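Local coordinates for possible galactose mutarotase (Streptomyces platensis subsp. rosaceus, PDB 4RNL), which probably acts as an aldose 1-epimerase, interconverting the alpha and beta anomers of galactose or a related sugar, at residues L39-V48 against Q59-Y70; E276-L287 against P301-F312. One frame throughout, in Å; residues are numbered along the deposited sequence.

Interaction 1 (L39-V48 against Q59-Y70)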
loop_
_atom_site.group_PDB
_atom_site.type_symbol
_atom_site.label_atom_id
_atom_site.label_comp_id
_atom_site.label_asym_id
_atom_site.label_seq_id
_atom_site.Cartn_x
_atom_site.Cartn_y
_atom_site.Cartn_z
ATOM N N LEU A 39 12.500 -2.254 4.155
ATOM C CA LEU A 39 13.681 -2.304 3.286
ATOM C C LEU A 39 13.883 -0.978 2.584
ATOM O O LEU A 39 12.908 -0.313 2.230
ATOM C CB LEU A 39 13.518 -3.387 2.224
ATOM C CG LEU A 39 13.048 -4.769 2.671
ATOM C CD1 LEU A 39 12.995 -5.676 1.454
ATOM C CD2 LEU A 39 13.969 -5.349 3.749
ATOM N N THR A 40 15.136 -0.591 2.350
ATOM C CA THR A 40 15.392 0.617 1.560
ATOM C C THR A 40 15.057 0.375 0.087
ATOM O O THR A 40 14.901 1.321 -0.688
ATOM C CB THR A 40 16.835 1.118 1.687
ATOM O OG1 THR A 40 17.742 0.085 1.280
ATOM C CG2 THR A 40 17.135 1.524 3.121
ATOM N N TYR A 41 14.952 -0.892 -0.305
ATOM C CA TYR A 41 14.488 -1.208 -1.662
ATOM C C TYR A 41 12.976 -1.101 -1.711
ATOM O O TYR A 41 12.277 -1.836 -1.008
ATOM C CB TYR A 41 14.909 -2.628 -2.062
ATOM C CG TYR A 41 14.450 -3.077 -3.442
ATOM C CD1 TYR A 41 14.828 -2.382 -4.587
ATOM C CD2 TYR A 41 13.672 -4.219 -3.599
ATOM C CE1 TYR A 41 14.426 -2.804 -5.847
ATOM C CE2 TYR A 41 13.264 -4.649 -4.853
ATOM C CZ TYR A 41 13.640 -3.934 -5.972
ATOM O OH TYR A 41 13.241 -4.358 -7.228
ATOM N N GLY A 42 12.473 -0.174 -2.525
ATOM C CA GLY A 42 11.046 -0.045 -2.755
ATOM C C GLY A 42 10.234 0.268 -1.515
ATOM O O GLY A 42 9.012 0.084 -1.508
ATOM N N GLY A 43 10.903 0.739 -0.467
ATOM C CA GLY A 43 10.248 1.061 0.794
ATOM C C GLY A 43 9.442 -0.107 1.325
ATOM O O GLY A 43 8.445 0.068 2.027
ATOM N N ILE A 44 9.887 -1.309 0.987
ATOM C CA ILE A 44 9.084 -2.507 1.206
ATOM C C ILE A 44 8.923 -2.837 2.690
ATOM O O ILE A 44 9.895 -2.910 3.434
ATOM C CB ILE A 44 9.699 -3.714 0.459
ATOM C CG1 ILE A 44 9.383 -3.614 -1.039
ATOM C CG2 ILE A 44 9.136 -5.028 0.991
ATOM C CD1 ILE A 44 10.359 -4.414 -1.913
ATOM N N VAL A 45 7.683 -3.021 3.121
ATOM C CA VAL A 45 7.434 -3.559 4.447
ATOM C C VAL A 45 7.584 -5.072 4.323
ATOM O O VAL A 45 6.697 -5.767 3.806
ATOM C CB VAL A 45 6.020 -3.180 4.949
ATOM C CG1 VAL A 45 5.746 -3.816 6.310
ATOM C CG2 VAL A 45 5.882 -1.660 5.037
ATOM N N GLN A 46 8.723 -5.580 4.779
ATOM C CA GLN A 46 9.063 -6.987 4.584
ATOM C C GLN A 46 8.309 -7.891 5.545
ATOM O O GLN A 46 7.829 -8.962 5.156
ATOM C CB GLN A 46 10.564 -7.214 4.764
ATOM C CG GLN A 46 10.997 -8.585 4.281
ATOM C CD GLN A 46 11.851 -9.295 5.293
ATOM O OE1 GLN A 46 12.290 -8.696 6.276
ATOM N NE2 GLN A 46 12.090 -10.581 5.069
ATOM N N THR A 47 8.215 -7.473 6.802
ATOM C CA THR A 47 7.466 -8.251 7.788
ATOM C C THR A 47 6.720 -7.364 8.789
ATOM O O THR A 47 7.142 -6.247 9.100
ATOM C CB THR A 47 8.363 -9.237 8.576
ATOM O OG1 THR A 47 9.507 -8.543 9.083
ATOM C CG2 THR A 47 8.826 -10.413 7.713
ATOM N N VAL A 48 5.603 -7.891 9.279
ATOM C CA VAL A 48 4.805 -7.277 10.330
ATOM C C VAL A 48 4.436 -8.397 11.300
ATOM O O VAL A 48 3.819 -9.390 10.902
ATOM C CB VAL A 48 3.507 -6.652 9.765
ATOM C CG1 VAL A 48 2.616 -6.178 10.895
ATOM C CG2 VAL A 48 3.826 -5.489 8.822
ATOM N N GLN A 59 3.906 -13.684 12.209
ATOM C CA GLN A 59 4.221 -12.818 11.059
ATOM C C GLN A 59 3.021 -12.788 10.131
ATOM O O GLN A 59 2.508 -13.846 9.751
ATOM C CB GLN A 59 5.450 -13.356 10.318
ATOM C CG GLN A 59 6.221 -12.291 9.522
ATOM C CD GLN A 59 5.436 -11.778 8.325
ATOM O OE1 GLN A 59 5.252 -10.568 8.160
ATOM N NE2 GLN A 59 4.966 -12.701 7.483
ATOM N N LEU A 60 2.577 -11.585 9.764
ATOM C CA LEU A 60 1.291 -11.415 9.092
ATOM C C LEU A 60 1.378 -10.937 7.643
ATOM O O LEU A 60 0.422 -11.087 6.885
ATOM C CB LEU A 60 0.419 -10.417 9.872
ATOM C CG LEU A 60 0.362 -10.587 11.400
ATOM C CD1 LEU A 60 -0.553 -9.526 12.009
ATOM C CD2 LEU A 60 -0.129 -11.980 11.772
ATOM N N ALA A 61 2.495 -10.334 7.251
ATOM C CA ALA A 61 2.546 -9.730 5.908
ATOM C C ALA A 61 2.987 -10.728 4.833
ATOM O O ALA A 61 3.871 -11.544 5.075
ATOM C CB ALA A 61 3.465 -8.508 5.912
ATOM N N LEU A 62 2.372 -10.675 3.647
ATOM C CA LEU A 62 2.876 -11.475 2.534
ATOM C C LEU A 62 4.215 -10.890 2.117
ATOM O O LEU A 62 4.357 -9.675 1.968
ATOM C CB LEU A 62 1.910 -11.469 1.339
ATOM C CG LEU A 62 0.501 -12.026 1.561
ATOM C CD1 LEU A 62 -0.194 -12.254 0.222
ATOM C CD2 LEU A 62 0.523 -13.311 2.388
ATOM N N GLY A 63 5.213 -11.742 1.944
ATOM C CA GLY A 63 6.529 -11.249 1.587
ATOM C C GLY A 63 7.505 -12.384 1.368
ATOM O O GLY A 63 7.114 -13.548 1.264
ATOM N N PHE A 64 8.787 -12.045 1.325
ATOM C CA PHE A 64 9.829 -13.041 1.110
ATOM C C PHE A 64 10.897 -12.893 2.174
ATOM O O PHE A 64 11.086 -11.802 2.728
ATOM C CB PHE A 64 10.485 -12.842 -0.254
ATOM C CG PHE A 64 9.529 -12.912 -1.412
ATOM C CD1 PHE A 64 8.912 -14.112 -1.747
ATOM C CD2 PHE A 64 9.278 -11.784 -2.189
ATOM C CE1 PHE A 64 8.044 -14.183 -2.827
ATOM C CE2 PHE A 64 8.409 -11.844 -3.271
ATOM C CZ PHE A 64 7.795 -13.047 -3.592
ATOM N N ALA A 65 11.600 -13.991 2.435
ATOM C CA ALA A 65 12.682 -14.011 3.410
ATOM C C ALA A 65 13.911 -13.279 2.885
ATOM O O ALA A 65 14.727 -12.791 3.670
ATOM C CB ALA A 65 13.038 -15.451 3.770
ATOM N N ASP A 66 14.032 -13.195 1.562
ATOM C CA ASP A 66 15.277 -12.745 0.944
ATOM C C ASP A 66 15.082 -11.653 -0.104
ATOM O O ASP A 66 14.040 -11.579 -0.751
ATOM C CB ASP A 66 15.982 -13.933 0.291
ATOM C CG ASP A 66 15.190 -14.510 -0.865
ATOM O OD1 ASP A 66 13.995 -14.830 -0.670
ATOM O OD2 ASP A 66 15.762 -14.632 -1.973
ATOM N N LEU A 67 16.106 -10.827 -0.291
ATOM C CA LEU A 67 16.047 -9.728 -1.248
ATOM C C LEU A 67 15.869 -10.213 -2.688
ATOM O O LEU A 67 15.097 -9.633 -3.448
ATOM C CB LEU A 67 17.307 -8.862 -1.140
ATOM C CG LEU A 67 17.392 -7.688 -2.118
ATOM C CD1 LEU A 67 16.231 -6.730 -1.880
ATOM C CD2 LEU A 67 18.735 -6.967 -1.984
ATOM N N ALA A 68 16.579 -11.279 -3.046
ATOM C CA ALA A 68 16.552 -11.816 -4.409
ATOM C C ALA A 68 15.138 -12.122 -4.892
ATOM O O ALA A 68 14.812 -11.901 -6.061
ATOM C CB ALA A 68 17.426 -13.058 -4.511
ATOM N N SER A 69 14.299 -12.615 -3.985
ATOM C CA SER A 69 12.912 -12.936 -4.315
ATOM C C SER A 69 12.127 -11.670 -4.667
ATOM O O SER A 69 11.334 -11.669 -5.609
ATOM C CB SER A 69 12.239 -13.686 -3.155
ATOM O OG SER A 69 12.716 -15.025 -3.041
ATOM N N TYR A 70 12.341 -10.597 -3.909
ATOM C CA TYR A 70 11.692 -9.318 -4.202
ATOM C C TYR A 70 12.160 -8.748 -5.533
ATOM O O TYR A 70 11.368 -8.183 -6.297
ATOM C CB TYR A 70 11.960 -8.287 -3.102
ATOM C CG TYR A 70 11.150 -8.478 -1.849
ATOM C CD1 TYR A 70 9.825 -8.058 -1.786
ATOM C CD2 TYR A 70 11.710 -9.063 -0.724
ATOM C CE1 TYR A 70 9.080 -8.234 -0.624
ATOM C CE2 TYR A 70 10.980 -9.238 0.435
ATOM C CZ TYR A 70 9.666 -8.826 0.481
ATOM O OH TYR A 70 8.934 -9.002 1.642
HETATM O O HOH W 1 11.066 -5.834 -7.367
HETATM O O HOH W 2 6.609 -7.915 1.841
#

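Interaction 2 (E276-L287 against P301-F312)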
loop_
_atom_site.group_PDB
_atom_site.type_symbol
_atom_site.label_atom_id
_atom_site.label_comp_id
_atom_site.label_asym_id
_atom_site.label_seq_id
_atom_site.Cartn_x
_atom_site.Cartn_y
_atom_site.Cartn_z
ATOM N N GLU A 276 -6.763 9.529 3.226
ATOM C CA GLU A 276 -7.132 9.316 1.817
ATOM C C GLU A 276 -8.634 9.175 1.586
ATOM O O GLU A 276 -9.371 8.750 2.482
ATOM C CB GLU A 276 -6.423 8.056 1.294
ATOM C CG GLU A 276 -4.912 8.209 1.172
ATOM C CD GLU A 276 -4.506 9.103 0.009
ATOM O OE1 GLU A 276 -5.232 9.138 -1.007
ATOM O OE2 GLU A 276 -3.458 9.778 0.104
ATOM N N PRO A 277 -9.093 9.494 0.364
ATOM C CA PRO A 277 -10.513 9.366 0.024
ATOM C C PRO A 277 -10.895 7.983 -0.505
ATOM O O PRO A 277 -12.086 7.667 -0.658
ATOM C CB PRO A 277 -10.672 10.384 -1.104
ATOM C CG PRO A 277 -9.328 10.320 -1.826
ATOM C CD PRO A 277 -8.322 10.148 -0.716
ATOM N N GLY A 278 -9.901 7.170 -0.818
ATOM C CA GLY A 278 -10.180 5.892 -1.444
ATOM C C GLY A 278 -9.414 4.741 -0.823
ATOM O O GLY A 278 -8.412 4.925 -0.122
ATOM N N LEU A 279 -9.898 3.536 -1.087
ATOM C CA LEU A 279 -9.224 2.339 -0.620
ATOM C C LEU A 279 -9.370 1.267 -1.681
ATOM O O LEU A 279 -10.481 0.929 -2.073
ATOM C CB LEU A 279 -9.829 1.881 0.714
ATOM C CG LEU A 279 -9.274 0.624 1.397
ATOM C CD1 LEU A 279 -9.455 0.729 2.904
ATOM C CD2 LEU A 279 -10.010 -0.610 0.920
ATOM N N GLN A 280 -8.247 0.728 -2.140
ATOM C CA GLN A 280 -8.286 -0.402 -3.057
ATOM C C GLN A 280 -8.285 -1.680 -2.229
ATOM O O GLN A 280 -7.404 -1.882 -1.403
ATOM C CB GLN A 280 -7.055 -0.393 -3.971
ATOM C CG GLN A 280 -7.141 -1.362 -5.150
ATOM C CD GLN A 280 -7.987 -0.821 -6.280
ATOM O OE1 GLN A 280 -8.341 0.365 -6.294
ATOM N NE2 GLN A 280 -8.332 -1.687 -7.231
ATOM N N LEU A 281 -9.275 -2.538 -2.444
ATOM C CA LEU A 281 -9.302 -3.840 -1.792
ATOM C C LEU A 281 -8.862 -4.842 -2.847
ATOM O O LEU A 281 -9.482 -4.938 -3.893
ATOM C CB LEU A 281 -10.726 -4.159 -1.321
ATOM C CG LEU A 281 -10.974 -5.578 -0.804
ATOM C CD1 LEU A 281 -10.041 -5.887 0.343
ATOM C CD2 LEU A 281 -12.428 -5.740 -0.369
ATOM N N TYR A 282 -7.775 -5.560 -2.599
ATOM C CA TYR A 282 -7.304 -6.540 -3.570
ATOM C C TYR A 282 -7.047 -7.862 -2.876
ATOM O O TYR A 282 -6.301 -7.926 -1.903
ATOM C CB TYR A 282 -6.043 -6.048 -4.300
ATOM C CG TYR A 282 -5.513 -7.077 -5.273
ATOM C CD1 TYR A 282 -6.345 -7.644 -6.233
ATOM C CD2 TYR A 282 -4.185 -7.491 -5.223
ATOM C CE1 TYR A 282 -5.869 -8.608 -7.122
ATOM C CE2 TYR A 282 -3.695 -8.445 -6.106
ATOM C CZ TYR A 282 -4.541 -8.995 -7.052
ATOM O OH TYR A 282 -4.056 -9.941 -7.920
ATOM N N THR A 283 -7.678 -8.916 -3.373
ATOM C CA THR A 283 -7.615 -10.211 -2.702
ATOM C C THR A 283 -6.573 -11.173 -3.271
ATOM O O THR A 283 -6.686 -12.375 -3.073
ATOM C CB THR A 283 -8.998 -10.899 -2.680
ATOM O OG1 THR A 283 -9.542 -10.917 -4.011
ATOM C CG2 THR A 283 -9.947 -10.127 -1.776
ATOM N N ALA A 284 -5.569 -10.650 -3.972
ATOM C CA ALA A 284 -4.393 -11.448 -4.368
ATOM C C ALA A 284 -4.732 -12.666 -5.212
ATOM O O ALA A 284 -4.185 -13.760 -5.007
ATOM C CB ALA A 284 -3.581 -11.880 -3.124
ATOM N N ASP A 285 -5.628 -12.499 -6.172
ATOM C CA ASP A 285 -6.054 -13.653 -6.944
ATOM C C ASP A 285 -5.031 -14.123 -7.975
ATOM O O ASP A 285 -5.151 -15.221 -8.509
ATOM C CB ASP A 285 -7.426 -13.393 -7.559
ATOM C CG ASP A 285 -8.438 -13.007 -6.510
ATOM O OD1 ASP A 285 -9.060 -13.923 -5.920
ATOM O OD2 ASP A 285 -8.569 -11.790 -6.245
ATOM N N HIS A 286 -4.009 -13.315 -8.230
ATOM C CA HIS A 286 -2.977 -13.706 -9.192
ATOM C C HIS A 286 -2.033 -14.766 -8.619
ATOM O O HIS A 286 -1.347 -15.464 -9.359
ATOM C CB HIS A 286 -2.172 -12.488 -9.628
ATOM C CG HIS A 286 -1.228 -11.987 -8.582
ATOM N ND1 HIS A 286 -1.627 -11.164 -7.550
ATOM C CD2 HIS A 286 0.100 -12.191 -8.411
ATOM C CE1 HIS A 286 -0.585 -10.887 -6.784
ATOM N NE2 HIS A 286 0.477 -11.494 -7.289
ATOM N N LEU A 287 -1.998 -14.883 -7.294
ATOM C CA LEU A 287 -1.122 -15.860 -6.639
ATOM C C LEU A 287 -1.513 -17.297 -7.003
ATOM O O LEU A 287 -2.698 -17.652 -7.016
ATOM C CB LEU A 287 -1.122 -15.639 -5.120
ATOM C CG LEU A 287 -0.524 -14.279 -4.725
ATOM C CD1 LEU A 287 -0.599 -14.037 -3.224
ATOM C CD2 LEU A 287 0.915 -14.170 -5.187
ATOM N N PRO A 301 -4.102 -18.240 -4.103
ATOM C CA PRO A 301 -4.993 -17.082 -4.246
ATOM C C PRO A 301 -5.611 -16.713 -2.901
ATOM O O PRO A 301 -5.934 -17.613 -2.116
ATOM C CB PRO A 301 -6.066 -17.577 -5.231
ATOM C CG PRO A 301 -5.982 -19.088 -5.175
ATOM C CD PRO A 301 -4.528 -19.382 -4.928
ATOM N N ALA A 302 -5.709 -15.414 -2.628
ATOM C CA ALA A 302 -6.262 -14.888 -1.376
ATOM C C ALA A 302 -5.424 -15.212 -0.132
ATOM O O ALA A 302 -5.939 -15.214 0.986
ATOM C CB ALA A 302 -7.718 -15.325 -1.191
ATOM N N ALA A 303 -4.130 -15.447 -0.322
ATOM C CA ALA A 303 -3.244 -15.750 0.813
ATOM C C ALA A 303 -3.179 -14.570 1.763
ATOM O O ALA A 303 -2.944 -14.740 2.959
ATOM C CB ALA A 303 -1.844 -16.115 0.322
ATOM N N GLY A 304 -3.395 -13.372 1.226
ATOM C CA GLY A 304 -3.434 -12.150 2.016
ATOM C C GLY A 304 -4.314 -11.112 1.340
ATOM O O GLY A 304 -4.712 -11.297 0.187
ATOM N N LEU A 305 -4.626 -10.031 2.052
ATOM C CA LEU A 305 -5.511 -8.991 1.530
ATOM C C LEU A 305 -4.767 -7.683 1.542
ATOM O O LEU A 305 -4.169 -7.321 2.557
ATOM C CB LEU A 305 -6.745 -8.844 2.421
ATOM C CG LEU A 305 -7.456 -10.151 2.750
ATOM C CD1 LEU A 305 -8.517 -9.930 3.817
ATOM C CD2 LEU A 305 -8.063 -10.729 1.481
ATOM N N ALA A 306 -4.796 -6.967 0.424
ATOM C CA ALA A 306 -4.195 -5.637 0.394
ATOM C C ALA A 306 -5.289 -4.589 0.541
ATOM O O ALA A 306 -6.281 -4.606 -0.192
ATOM C CB ALA A 306 -3.409 -5.414 -0.903
ATOM N N LEU A 307 -5.107 -3.685 1.503
ATOM C CA LEU A 307 -6.000 -2.545 1.677
ATOM C C LEU A 307 -5.162 -1.303 1.438
ATOM O O LEU A 307 -4.461 -0.844 2.332
ATOM C CB LEU A 307 -6.567 -2.521 3.097
ATOM C CG LEU A 307 -7.378 -3.752 3.510
ATOM C CD1 LEU A 307 -7.670 -3.742 5.007
ATOM C CD2 LEU A 307 -8.662 -3.785 2.743
ATOM N N GLU A 308 -5.209 -0.781 0.219
ATOM C CA GLU A 308 -4.332 0.316 -0.173
ATOM C C GLU A 308 -5.081 1.629 -0.164
ATOM O O GLU A 308 -5.976 1.850 -0.989
ATOM C CB GLU A 308 -3.775 0.073 -1.579
ATOM C CG GLU A 308 -3.297 -1.349 -1.804
ATOM C CD GLU A 308 -3.326 -1.733 -3.266
ATOM O OE1 GLU A 308 -2.920 -0.902 -4.096
ATOM O OE2 GLU A 308 -3.772 -2.855 -3.584
ATOM N N THR A 309 -4.707 2.512 0.752
ATOM C CA THR A 309 -5.353 3.822 0.831
ATOM C C THR A 309 -4.779 4.691 -0.270
ATOM O O THR A 309 -3.566 4.714 -0.485
ATOM C CB THR A 309 -5.119 4.456 2.200
ATOM O OG1 THR A 309 -3.712 4.533 2.434
ATOM C CG2 THR A 309 -5.744 3.583 3.305
ATOM N N GLN A 310 -5.646 5.415 -0.976
ATOM C CA GLN A 310 -5.225 6.030 -2.226
ATOM C C GLN A 310 -6.246 7.039 -2.724
ATOM O O GLN A 310 -7.365 7.119 -2.207
ATOM C CB GLN A 310 -5.083 4.921 -3.272
ATOM C CG GLN A 310 -6.420 4.213 -3.527
ATOM C CD GLN A 310 -6.368 3.253 -4.685
ATOM O OE1 GLN A 310 -5.289 2.879 -5.143
ATOM N NE2 GLN A 310 -7.543 2.850 -5.181
ATOM N N HIS A 311 -5.857 7.827 -3.721
ATOM C CA HIS A 311 -6.845 8.518 -4.547
ATOM C C HIS A 311 -7.346 7.530 -5.611
ATOM O O HIS A 311 -6.734 6.481 -5.824
ATOM C CB HIS A 311 -6.250 9.785 -5.171
ATOM C CG HIS A 311 -6.280 10.976 -4.259
ATOM N ND1 HIS A 311 -5.809 10.934 -2.963
ATOM C CD2 HIS A 311 -6.718 12.240 -4.460
ATOM C CE1 HIS A 311 -5.963 12.120 -2.402
ATOM N NE2 HIS A 311 -6.514 12.932 -3.289
ATOM N N PHE A 312 -8.463 7.854 -6.259
ATOM C CA PHE A 312 -9.164 6.897 -7.121
ATOM C C PHE A 312 -8.367 6.539 -8.381
ATOM O O PHE A 312 -7.619 7.373 -8.903
ATOM C CB PHE A 312 -10.519 7.471 -7.572
ATOM C CG PHE A 312 -11.471 7.813 -6.451
ATOM C CD1 PHE A 312 -11.211 7.461 -5.129
ATOM C CD2 PHE A 312 -12.651 8.489 -6.738
ATOM C CE1 PHE A 312 -12.113 7.789 -4.118
ATOM C CE2 PHE A 312 -13.553 8.819 -5.740
ATOM C CZ PHE A 312 -13.280 8.467 -4.425
#

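Interaction 1 (L39-V48 against Q59-Y70)
Tyr70 reaches from the short helix beginning at Leu67 into the bend of 39-48, where Ile44 crosses its ring obliquely, Ile44 CG2 lying 3.6 Å from Tyr70 CE1. Leu39 CD1 sits over one ring face and Phe64 CD2 over the other. The Tyr70 hydroxyl accepts from Phe64 N at 3.1 Å and donates to a water that bridges on to Val45 O and Leu62 O, which pins the end of the side chain. Gln46 stands at about a right angle to Tyr70. With CG anti to its backbone N (chi1 -168°) and the chain bent at chi2, its NE2 comes straight onto a lone pair of Phe64 O at 2.8 Å, while Arg24 holds OE1. Val48 O receives Leu60 N at 2.8 Å, nearly head-on, and Val48 N donates to Gln59 OE1 at 2.9 Å in the carbonyl plane. That same oxygen takes Ala61 N from above the plane. A leucine in place of Gln59 would probably leave the Val48 and Ala61 amides without their shared acceptor. Opposite Arg37 of strand 35-39 the chain fits in two residues, Gln46 and Thr47, making a classic beta bulge in the antiparallel sheet of an aldose 1-epimerase beta-sandwich.

Interaction 2 (E276-L287 against P301-F312)
Gln280 and Glu308 form the central hydrogen-bonded pair between antiparallel strands 278-282 and 305-310, whose axes approach to 4.4 Å at their closest. Gln280 N meets Glu308 O at 2.8 Å and Glu308 N returns to Gln280 O. Gly278 with Gln310 and Tyr282 with Ala306 are the other such pairs; at one end of the ladder, Gly278 N to Gln310 O is weak. Beyond the other end, Ala302 N still reaches Ala284 O, from above the carbonyl plane.

Among polar side chains, Gln310, with CG between its backbone N and carbonyl carbon (chi1 62°) and the chain extended from there, brings NE2 onto a lone pair of Gln280 OE1 at 2.8 Å; the two amides are turned 59° apart. Asn244 also accepts from that NE2. Glu308 lies alongside Gln280, and its OE2 bonds to a glycerol, probably from crystallisation, consistent with a pocket on this face. Glu276 is held by Ser334 through OE2.

On the reverse face the leucines pack together: Leu307 CD2 presses tightly on Leu281 CD1 (3.5 Å) and also touches Leu279 CD2. Where strand 278-282 begins and 305-310 finishes, Pro277 CG stands over the His311 ring, a CH-pi contact 3.8 Å from its centroid, and Phe312 turns a ring edge to Pro277 O.

Strand 180-185 flanks 305-310 and strand 242-246 flanks 278-282, while Leu272 of strand 268-274 packs against Leu279, Leu307 and Thr309.

Overall arrangement
From the N terminus, interaction 1 comes first: residues 49-58, the turn of a strand hairpin with parts of both its strands, are closed off when 59-70 folds back on 39-48. It ties one end of the five-stranded antiparallel sheet to the short helix 67-72. Interaction 2 follows much later and closes the strand-free loop 288-300, joining two neighbouring strands inside the seven-stranded sheet. The two are in series, neither nested nor crossed, with centres about 17 Å apart. Their edges nevertheless meet, since Leu62 CD1 lies 3.5 Å from Gly304 N and 3.9 Å from Leu287 CD1, packing the 59-70 segment against the loop end of interaction 2.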